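Local coordinates for protein filamentous hemagglutinin (Bordetella pertussis, PDB 1RWR) that probably acts as an adhesin of the two-partner secretion pathway, with this beta-helical domain serving its export from the bacterium, at residues G223-G227 / K228-L232. Sequence-based numbering, arbitrary orientation.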
ATOM      1  N   GLY A 223     -10.996   3.109  11.149  1.00 14.91           N
ATOM      2  CA  GLY A 223     -10.262   2.317  10.162  1.00 13.97           C
ATOM      3  C   GLY A 223     -11.111   1.239   9.497  1.00 14.16           C
ATOM      4  O   GLY A 223     -10.611   0.144   9.243  1.00 14.03           O
ATOM      5  N   ALA A 224     -12.365   1.542   9.186  1.00 13.10           N
ATOM      6  CA  ALA A 224     -13.236   0.588   8.501  1.00 13.21           C
ATOM      7  C   ALA A 224     -12.672   0.267   7.114  1.00 13.24           C
ATOM      8  O   ALA A 224     -12.058   1.117   6.488  1.00 13.08           O
ATOM      9  CB  ALA A 224     -14.637   1.141   8.366  1.00 14.85           C
ATOM     10  N   MET A 225     -12.867  -0.969   6.666  1.00 12.28           N
ATOM     11  CA  MET A 225     -12.370  -1.407   5.361  1.00 12.53           C
ATOM     12  C   MET A 225     -13.451  -2.097   4.553  1.00 12.09           C
ATOM     13  O   MET A 225     -14.264  -2.862   5.102  1.00 12.07           O
ATOM     14  CB  MET A 225     -11.194  -2.346   5.533  1.00 12.92           C
ATOM     15  CG  MET A 225     -10.079  -1.791   6.358  1.00 15.96           C
ATOM     16  SD  MET A 225      -8.695  -2.994   6.499  1.00 19.91           S
ATOM     17  CE  MET A 225      -8.960  -3.647   7.798  1.00 25.71           C
ATOM     18  N   TYR A 226     -13.430  -1.831   3.246  1.00 12.17           N
ATOM     19  CA  TYR A 226     -14.338  -2.449   2.285  1.00 12.03           C
ATOM     20  C   TYR A 226     -13.509  -2.859   1.069  1.00 12.24           C
ATOM     21  O   TYR A 226     -12.964  -2.020   0.364  1.00 12.12           O
ATOM     22  CB  TYR A 226     -15.447  -1.482   1.974  1.00 12.81           C
ATOM     23  CG  TYR A 226     -16.438  -1.908   0.904  1.00 14.29           C
ATOM     24  CD1 TYR A 226     -17.117  -3.113   1.011  1.00 16.72           C
ATOM     25  CD2 TYR A 226     -16.727  -1.088  -0.177  1.00 17.78           C
ATOM     26  CE1 TYR A 226     -18.032  -3.522   0.035  1.00 20.24           C
ATOM     27  CE2 TYR A 226     -17.644  -1.497  -1.167  1.00 19.69           C
ATOM     28  CZ  TYR A 226     -18.289  -2.725  -1.026  1.00 20.45           C
ATOM     29  OH  TYR A 226     -19.223  -3.185  -1.929  1.00 22.46           O
ATOM     30  N   GLY A 227     -13.381  -4.168   0.849  1.00 13.13           N
ATOM     31  CA  GLY A 227     -12.537  -4.688  -0.205  1.00 13.22           C
ATOM     32  C   GLY A 227     -13.050  -6.011  -0.728  1.00 13.47           C
ATOM     33  O   GLY A 227     -13.812  -6.711  -0.050  1.00 13.74           O
ATOM     34  N   LYS A 228     -12.678  -6.327  -1.965  1.00 14.07           N
ATOM     35  CA  LYS A 228     -13.161  -7.526  -2.651  1.00 14.47           C
ATOM     36  C   LYS A 228     -12.778  -8.777  -1.875  1.00 13.95           C
ATOM     37  O   LYS A 228     -13.595  -9.648  -1.634  1.00 13.72           O
ATOM     38  CB  LYS A 228     -12.636  -7.551  -4.113  1.00 14.88           C
ATOM     39  CG  LYS A 228     -13.094  -8.736  -4.924  1.00 18.96           C
ATOM     40  CD  LYS A 228     -12.832  -8.527  -6.395  1.00 23.00           C
ATOM     41  CE  LYS A 228     -11.366  -8.574  -6.717  1.00 26.43           C
ATOM     42  NZ  LYS A 228     -11.182  -8.178  -8.132  1.00 29.89           N
ATOM     43  N   HIS A 229     -11.511  -8.858  -1.508  1.00 13.86           N
ATOM     44  CA  HIS A 229     -11.000  -9.712  -0.478  1.00 13.97           C
ATOM     45  C   HIS A 229     -10.191  -8.807   0.429  1.00 13.82           C
ATOM     46  O   HIS A 229      -9.487  -7.913  -0.061  1.00 15.17           O
ATOM     47  CB  HIS A 229     -10.057 -10.790  -1.026  1.00 14.64           C
ATOM     48  CG  HIS A 229     -10.644 -11.593  -2.144  1.00 16.09           C
ATOM     49  ND1 HIS A 229     -10.575 -11.180  -3.455  1.00 18.43           N
ATOM     50  CD2 HIS A 229     -11.306 -12.779  -2.157  1.00 18.41           C
ATOM     51  CE1 HIS A 229     -11.180 -12.068  -4.230  1.00 19.65           C
ATOM     52  NE2 HIS A 229     -11.651 -13.037  -3.466  1.00 18.84           N
ATOM     53  N   ILE A 230     -10.279  -9.045   1.720  1.00 12.99           N
ATOM     54  CA  ILE A 230      -9.476  -8.342   2.735  1.00 12.76           C
ATOM     55  C   ILE A 230      -8.599  -9.367   3.445  1.00 12.48           C
ATOM     56  O   ILE A 230      -9.086 -10.421   3.911  1.00 12.34           O
ATOM     57  CB  ILE A 230     -10.379  -7.642   3.761  1.00 12.55           C
ATOM     58  CG1 ILE A 230     -11.302  -6.627   3.094  1.00 13.98           C
ATOM     59  CG2 ILE A 230      -9.542  -6.929   4.839  1.00 12.59           C
ATOM     60  CD1 ILE A 230     -12.303  -6.034   4.046  1.00 14.98           C
ATOM     61  N   THR A 231      -7.307  -9.081   3.510  1.00 12.04           N
ATOM     62  CA  THR A 231      -6.361  -9.929   4.181  1.00 12.67           C
ATOM     63  C   THR A 231      -5.524  -9.085   5.139  1.00 12.66           C
ATOM     64  O   THR A 231      -4.946  -8.086   4.724  1.00 12.07           O
ATOM     65  CB  THR A 231      -5.455 -10.573   3.166  1.00 13.89           C
ATOM     66  OG1 THR A 231      -6.247 -11.342   2.247  1.00 16.03           O
ATOM     67  CG2 THR A 231      -4.491 -11.561   3.835  1.00 16.63           C
ATOM     68  N   LEU A 232      -5.471  -9.503   6.401  1.00 13.33           N
ATOM     69  CA  LEU A 232      -4.612  -8.911   7.419  1.00 14.32           C
ATOM     70  C   LEU A 232      -3.663  -9.962   7.948  1.00 14.96           C
ATOM     71  O   LEU A 232      -4.099 -11.032   8.397  1.00 16.05           O
ATOM     72  CB  LEU A 232      -5.427  -8.282   8.556  1.00 15.06           C
ATOM     73  CG  LEU A 232      -6.630  -7.370   8.191  1.00 16.53           C
ATOM     74  CD1 LEU A 232      -7.377  -7.006   9.484  1.00 17.83           C
ATOM     75  CD2 LEU A 232      -6.216  -6.141   7.472  1.00 16.10           C
TER
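The peptide group joining Tyr226 to Gly227 receives Ile230 over one face: CD1 lies 3.9 Å from Gly227 N and CG1 4.0 Å from Gly227 CA, both displaced from directly above the nitrogen. The two aromatic rings stay outside this contact. Tyr226 extends away from it to rest against Gln177 and Leu181, while His229 faces outward with ND1 hydrogen-bonded to Asp183 OD1. Beside the peptide, Ile230 CD1 also touches the backbone O of Met225 at 3.9 Å and, more loosely, its CB at 4.1 Å. The turn occupies a corner of the right-handed parallel beta-helix of the TPS domain, where strand 225-226 gives way to strand 229-234; between extended neighbours, Lys228 adopts a helical backbone conformation (phi -60°, psi -49°) that redirects the chain. Met225, Ile230 and Leu232 consequently converge on the inside of the coil. Met225 and Leu232 meet tip to tip, CE packing 3.7 Å from CD2 and 4.1 Å from CD1. A bend about the CG-SD bond of Met225 (chi3 -97°) sets its methyl against this fork. No hydrogen bond joins the two arms; polar links run to the coils on both sides, with Gly227 O accepting from Ser249 OG and the Met225 backbone bonding to Ser246 and Ser248 on the following coil, and the Ala224 and Tyr226 backbones bonding to Val173 on the preceding one. Leu232 is flanked by Val186 and Val255 from the adjacent parallel strands.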